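Local coordinates for major capsid protein P2 (Pseudoalteromonas phage pm2, PDB 2VVF) that builds the outer protein shell of a lipid-containing marine bacteriophage as a homotrimeric, double jelly-roll major capsid protein, at residues A[26-37]-A[128-139]. Residues are numbered along the deposited sequence; the frame is centred on the assembly and turned at random.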
loop_
_atom_site.group_PDB
_atom_site.type_symbol
_atom_site.label_atom_id
_atom_site.label_comp_id
_atom_site.label_asym_id
_atom_site.label_seq_id
_atom_site.Cartn_x
_atom_site.Cartn_y
_atom_site.Cartn_z
ATOM N N GLY A 26 -11.457 -10.535 28.394
ATOM C CA GLY A 26 -10.087 -10.568 28.888
ATOM C C GLY A 26 -9.069 -9.992 27.909
ATOM O O GLY A 26 -8.188 -9.228 28.302
ATOM N N GLN A 27 -9.178 -10.374 26.639
ATOM C CA GLN A 27 -8.229 -9.917 25.626
ATOM C C GLN A 27 -8.818 -8.941 24.614
ATOM O O GLN A 27 -9.920 -8.426 24.794
ATOM C CB GLN A 27 -7.600 -11.112 24.903
ATOM C CG GLN A 27 -7.268 -12.285 25.814
ATOM C CD GLN A 27 -5.809 -12.303 26.234
ATOM O OE1 GLN A 27 -5.222 -11.262 26.527
ATOM N NE2 GLN A 27 -5.218 -13.490 26.267
ATOM N N THR A 28 -8.062 -8.692 23.548
ATOM C CA THR A 28 -8.476 -7.779 22.490
ATOM C C THR A 28 -8.734 -8.540 21.192
ATOM O O THR A 28 -7.921 -9.361 20.772
ATOM C CB THR A 28 -7.424 -6.679 22.269
ATOM O OG1 THR A 28 -7.374 -5.822 23.417
ATOM C CG2 THR A 28 -7.759 -5.857 21.034
ATOM N N TYR A 29 -9.867 -8.256 20.558
ATOM C CA TYR A 29 -10.220 -8.896 19.296
ATOM C C TYR A 29 -9.955 -7.940 18.140
ATOM O O TYR A 29 -10.666 -6.949 17.965
ATOM C CB TYR A 29 -11.694 -9.312 19.294
ATOM C CG TYR A 29 -12.020 -10.423 20.264
ATOM C CD1 TYR A 29 -11.916 -11.756 19.887
ATOM C CD2 TYR A 29 -12.428 -10.139 21.562
ATOM C CE1 TYR A 29 -12.209 -12.775 20.775
ATOM C CE2 TYR A 29 -12.727 -11.150 22.455
ATOM C CZ TYR A 29 -12.615 -12.466 22.057
ATOM O OH TYR A 29 -12.908 -13.477 22.943
ATOM N N GLU A 30 -8.928 -8.239 17.354
ATOM C CA GLU A 30 -8.581 -7.406 16.211
ATOM C C GLU A 30 -9.439 -7.769 15.005
ATOM O O GLU A 30 -9.939 -6.892 14.296
ATOM C CB GLU A 30 -7.100 -7.572 15.869
ATOM C CG GLU A 30 -6.175 -7.441 17.064
ATOM C CD GLU A 30 -4.726 -7.262 16.660
ATOM O OE1 GLU A 30 -4.376 -7.635 15.522
ATOM O OE2 GLU A 30 -3.937 -6.750 17.482
ATOM N N VAL A 31 -9.605 -9.069 14.780
ATOM C CA VAL A 31 -10.408 -9.566 13.669
ATOM C C VAL A 31 -11.111 -10.863 14.045
ATOM O O VAL A 31 -10.566 -11.689 14.779
ATOM C CB VAL A 31 -9.567 -9.763 12.391
ATOM C CG1 VAL A 31 -10.465 -10.099 11.212
ATOM C CG2 VAL A 31 -8.730 -8.527 12.097
ATOM N N ILE A 32 -12.323 -11.036 13.528
ATOM C CA ILE A 32 -13.097 -12.247 13.765
ATOM C C ILE A 32 -13.545 -12.813 12.420
ATOM O O ILE A 32 -14.336 -12.195 11.706
ATOM C CB ILE A 32 -14.291 -11.991 14.708
ATOM C CG1 ILE A 32 -13.804 -11.870 16.155
ATOM C CG2 ILE A 32 -15.321 -13.105 14.576
ATOM C CD1 ILE A 32 -14.820 -11.258 17.095
ATOM N N ASP A 33 -13.005 -13.975 12.065
ATOM C CA ASP A 33 -13.333 -14.617 10.798
ATOM C C ASP A 33 -14.502 -15.584 10.947
ATOM O O ASP A 33 -14.392 -16.608 11.619
ATOM C CB ASP A 33 -12.109 -15.338 10.226
ATOM C CG ASP A 33 -10.881 -14.447 10.169
ATOM O OD1 ASP A 33 -11.005 -13.284 9.729
ATOM O OD2 ASP A 33 -9.791 -14.905 10.570
ATOM N N LEU A 34 -15.622 -15.253 10.314
ATOM C CA LEU A 34 -16.812 -16.089 10.384
ATOM C C LEU A 34 -17.001 -16.918 9.120
ATOM O O LEU A 34 -17.246 -16.379 8.042
ATOM C CB LEU A 34 -18.057 -15.238 10.650
ATOM C CG LEU A 34 -19.397 -15.981 10.660
ATOM C CD1 LEU A 34 -19.482 -16.924 11.851
ATOM C CD2 LEU A 34 -20.559 -14.999 10.662
ATOM N N ARG A 35 -16.890 -18.233 9.264
ATOM C CA ARG A 35 -17.066 -19.148 8.145
ATOM C C ARG A 35 -18.526 -19.580 8.079
ATOM O O ARG A 35 -19.128 -19.913 9.097
ATOM C CB ARG A 35 -16.156 -20.370 8.308
ATOM C CG ARG A 35 -16.166 -21.320 7.122
ATOM C CD ARG A 35 -15.116 -22.407 7.277
ATOM N NE ARG A 35 -13.775 -21.937 6.933
ATOM C CZ ARG A 35 -13.388 -21.618 5.703
ATOM N NH1 ARG A 35 -14.238 -21.713 4.691
ATOM N NH2 ARG A 35 -12.150 -21.203 5.483
ATOM N N TYR A 36 -19.100 -19.552 6.881
ATOM C CA TYR A 36 -20.499 -19.918 6.700
ATOM C C TYR A 36 -20.703 -20.836 5.502
ATOM O O TYR A 36 -19.966 -20.772 4.517
ATOM C CB TYR A 36 -21.358 -18.664 6.533
ATOM C CG TYR A 36 -21.009 -17.851 5.304
ATOM C CD1 TYR A 36 -20.093 -16.806 5.373
ATOM C CD2 TYR A 36 -21.576 -18.145 4.069
ATOM C CE1 TYR A 36 -19.760 -16.069 4.248
ATOM C CE2 TYR A 36 -21.246 -17.415 2.938
ATOM C CZ TYR A 36 -20.339 -16.378 3.032
ATOM O OH TYR A 36 -20.015 -15.651 1.909
ATOM N N SER A 37 -21.724 -21.679 5.592
ATOM C CA SER A 37 -22.071 -22.605 4.522
ATOM C C SER A 37 -23.491 -23.110 4.758
ATOM O O SER A 37 -23.947 -23.186 5.898
ATOM C CB SER A 37 -21.081 -23.772 4.471
ATOM O OG SER A 37 -21.458 -24.808 5.361
ATOM N N LYS A 128 -24.322 -23.674 8.591
ATOM C CA LYS A 128 -23.143 -24.177 9.288
ATOM C C LYS A 128 -22.228 -22.978 9.514
ATOM O O LYS A 128 -21.752 -22.366 8.560
ATOM C CB LYS A 128 -22.421 -25.228 8.439
ATOM C CG LYS A 128 -22.682 -26.664 8.866
ATOM C CD LYS A 128 -22.524 -27.622 7.696
ATOM C CE LYS A 128 -23.374 -28.868 7.884
ATOM N NZ LYS A 128 -22.891 -30.000 7.046
ATOM N N LEU A 129 -22.019 -22.615 10.773
ATOM C CA LEU A 129 -21.195 -21.456 11.089
ATOM C C LEU A 129 -20.159 -21.711 12.176
ATOM O O LEU A 129 -20.455 -22.306 13.212
ATOM C CB LEU A 129 -22.071 -20.262 11.475
ATOM C CG LEU A 129 -23.213 -19.911 10.521
ATOM C CD1 LEU A 129 -24.468 -19.554 11.303
ATOM C CD2 LEU A 129 -22.807 -18.770 9.602
ATOM N N SER A 130 -18.945 -21.234 11.928
ATOM C CA SER A 130 -17.846 -21.357 12.877
ATOM C C SER A 130 -17.074 -20.043 12.865
ATOM O O SER A 130 -17.167 -19.273 11.908
ATOM C CB SER A 130 -16.923 -22.515 12.491
ATOM O OG SER A 130 -16.494 -22.395 11.146
ATOM N N ALA A 131 -16.325 -19.779 13.929
ATOM C CA ALA A 131 -15.577 -18.535 14.019
ATOM C C ALA A 131 -14.155 -18.709 14.533
ATOM O O ALA A 131 -13.882 -19.564 15.379
ATOM C CB ALA A 131 -16.332 -17.522 14.871
ATOM N N ILE A 132 -13.258 -17.875 14.019
ATOM C CA ILE A 132 -11.861 -17.874 14.427
ATOM C C ILE A 132 -11.524 -16.460 14.884
ATOM O O ILE A 132 -11.978 -15.485 14.287
ATOM C CB ILE A 132 -10.937 -18.322 13.277
ATOM C CG1 ILE A 132 -10.972 -19.845 13.122
ATOM C CG2 ILE A 132 -9.511 -17.837 13.516
ATOM C CD1 ILE A 132 -10.282 -20.349 11.871
ATOM N N ALA A 133 -10.747 -16.347 15.955
ATOM C CA ALA A 133 -10.395 -15.037 16.484
ATOM C C ALA A 133 -8.907 -14.712 16.417
ATOM O O ALA A 133 -8.061 -15.505 16.833
ATOM C CB ALA A 133 -10.905 -14.884 17.908
ATOM N N GLN A 134 -8.601 -13.527 15.901
ATOM C CA GLN A 134 -7.231 -13.035 15.852
ATOM C C GLN A 134 -7.147 -12.030 16.994
ATOM O O GLN A 134 -7.621 -10.899 16.875
ATOM C CB GLN A 134 -6.951 -12.339 14.517
ATOM C CG GLN A 134 -7.236 -13.194 13.297
ATOM C CD GLN A 134 -6.866 -12.493 12.009
ATOM O OE1 GLN A 134 -5.931 -11.697 11.972
ATOM N NE2 GLN A 134 -7.608 -12.778 10.945
ATOM N N LYS A 135 -6.612 -12.470 18.127
ATOM C CA LYS A 135 -6.558 -11.628 19.311
ATOM C C LYS A 135 -5.176 -11.099 19.669
ATOM O O LYS A 135 -4.161 -11.529 19.121
ATOM C CB LYS A 135 -7.166 -12.357 20.511
ATOM C CG LYS A 135 -8.290 -13.320 20.157
ATOM C CD LYS A 135 -8.587 -14.267 21.307
ATOM C CE LYS A 135 -8.681 -13.518 22.626
ATOM N NZ LYS A 135 -8.955 -14.431 23.770
ATOM N N SER A 136 -5.161 -10.162 20.609
ATOM C CA SER A 136 -3.933 -9.559 21.104
ATOM C C SER A 136 -4.156 -9.198 22.569
ATOM O O SER A 136 -5.247 -9.406 23.101
ATOM C CB SER A 136 -3.579 -8.311 20.289
ATOM O OG SER A 136 -4.487 -7.250 20.540
ATOM N N VAL A 137 -3.130 -8.660 23.221
ATOM C CA VAL A 137 -3.232 -8.292 24.629
ATOM C C VAL A 137 -4.481 -7.468 24.943
ATOM O O VAL A 137 -4.913 -6.639 24.140
ATOM C CB VAL A 137 -1.945 -7.625 25.149
ATOM C CG1 VAL A 137 -1.940 -6.145 24.819
ATOM C CG2 VAL A 137 -1.799 -7.848 26.647
ATOM N N GLY A 138 -5.060 -7.715 26.114
ATOM C CA GLY A 138 -6.281 -7.042 26.540
ATOM C C GLY A 138 -6.175 -5.526 26.671
ATOM O O GLY A 138 -5.164 -4.994 27.130
ATOM N N THR A 139 -7.249 -4.845 26.283
ATOM C CA THR A 139 -7.352 -3.393 26.374
ATOM C C THR A 139 -8.822 -3.062 26.598
ATOM O O THR A 139 -9.693 -3.895 26.337
ATOM C CB THR A 139 -6.840 -2.701 25.092
ATOM O OG1 THR A 139 -7.728 -2.983 24.001
ATOM C CG2 THR A 139 -5.442 -3.179 24.741
#
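Gln134 reaches across to Asp33 on the face that also carries Val31 and Ile132, its NE2 giving OD2 a hydrogen bond of 3.1 Å and 163°. The bond meets the syn lone pair of the carboxylate and lies in the amide plane, although the two flat groups are turned 54° apart. Gln134 is extended beyond CG, which lays its amide alongside Val31 CB. Beneath them, strands 31-37 and 128-136 run antiparallel at 162°, and Gln134 N donates almost straight to Val31 O (2.9 Å). A classic beta bulge follows: Gln134 O accepts from Glu30 N at 3.0 Å and only weakly from Val31 N, shifting the register by one between Tyr29 and Val31. Beyond it, still on the Asp33 face, Thr28 OG1 donates to Val137 O at 2.7 Å. On the other face, Ala133 CB packs 3.8 Å from Tyr29 CE1 at the ring edge, while the aliphatic part of Lys135 runs beside the same side chain. The buried run from Glu30 to Leu34, facing Ala131 to Lys135, contrasts with the far end, where Lys128 and Ser130 are exposed and both backbone bonds between Ser37 and Lys128 are weak. There Tyr36 CB still touches Leu129 CD2 at 3.4 Å. In the N-terminal jelly roll, strand 3-6 flanks 128-136 and strand 80-84 flanks 28-37, with Ser82 binding Asp33; Leu23 of strand 18-23 packs on Tyr29 and Ile32. Helix 200-209 of a second subunit lies over the Asp33 face: its Gln209 binds Asp33 and Gln134, its Asp202 forms a salt bridge with Arg35, and Tyr210, just after it, binds Gln134.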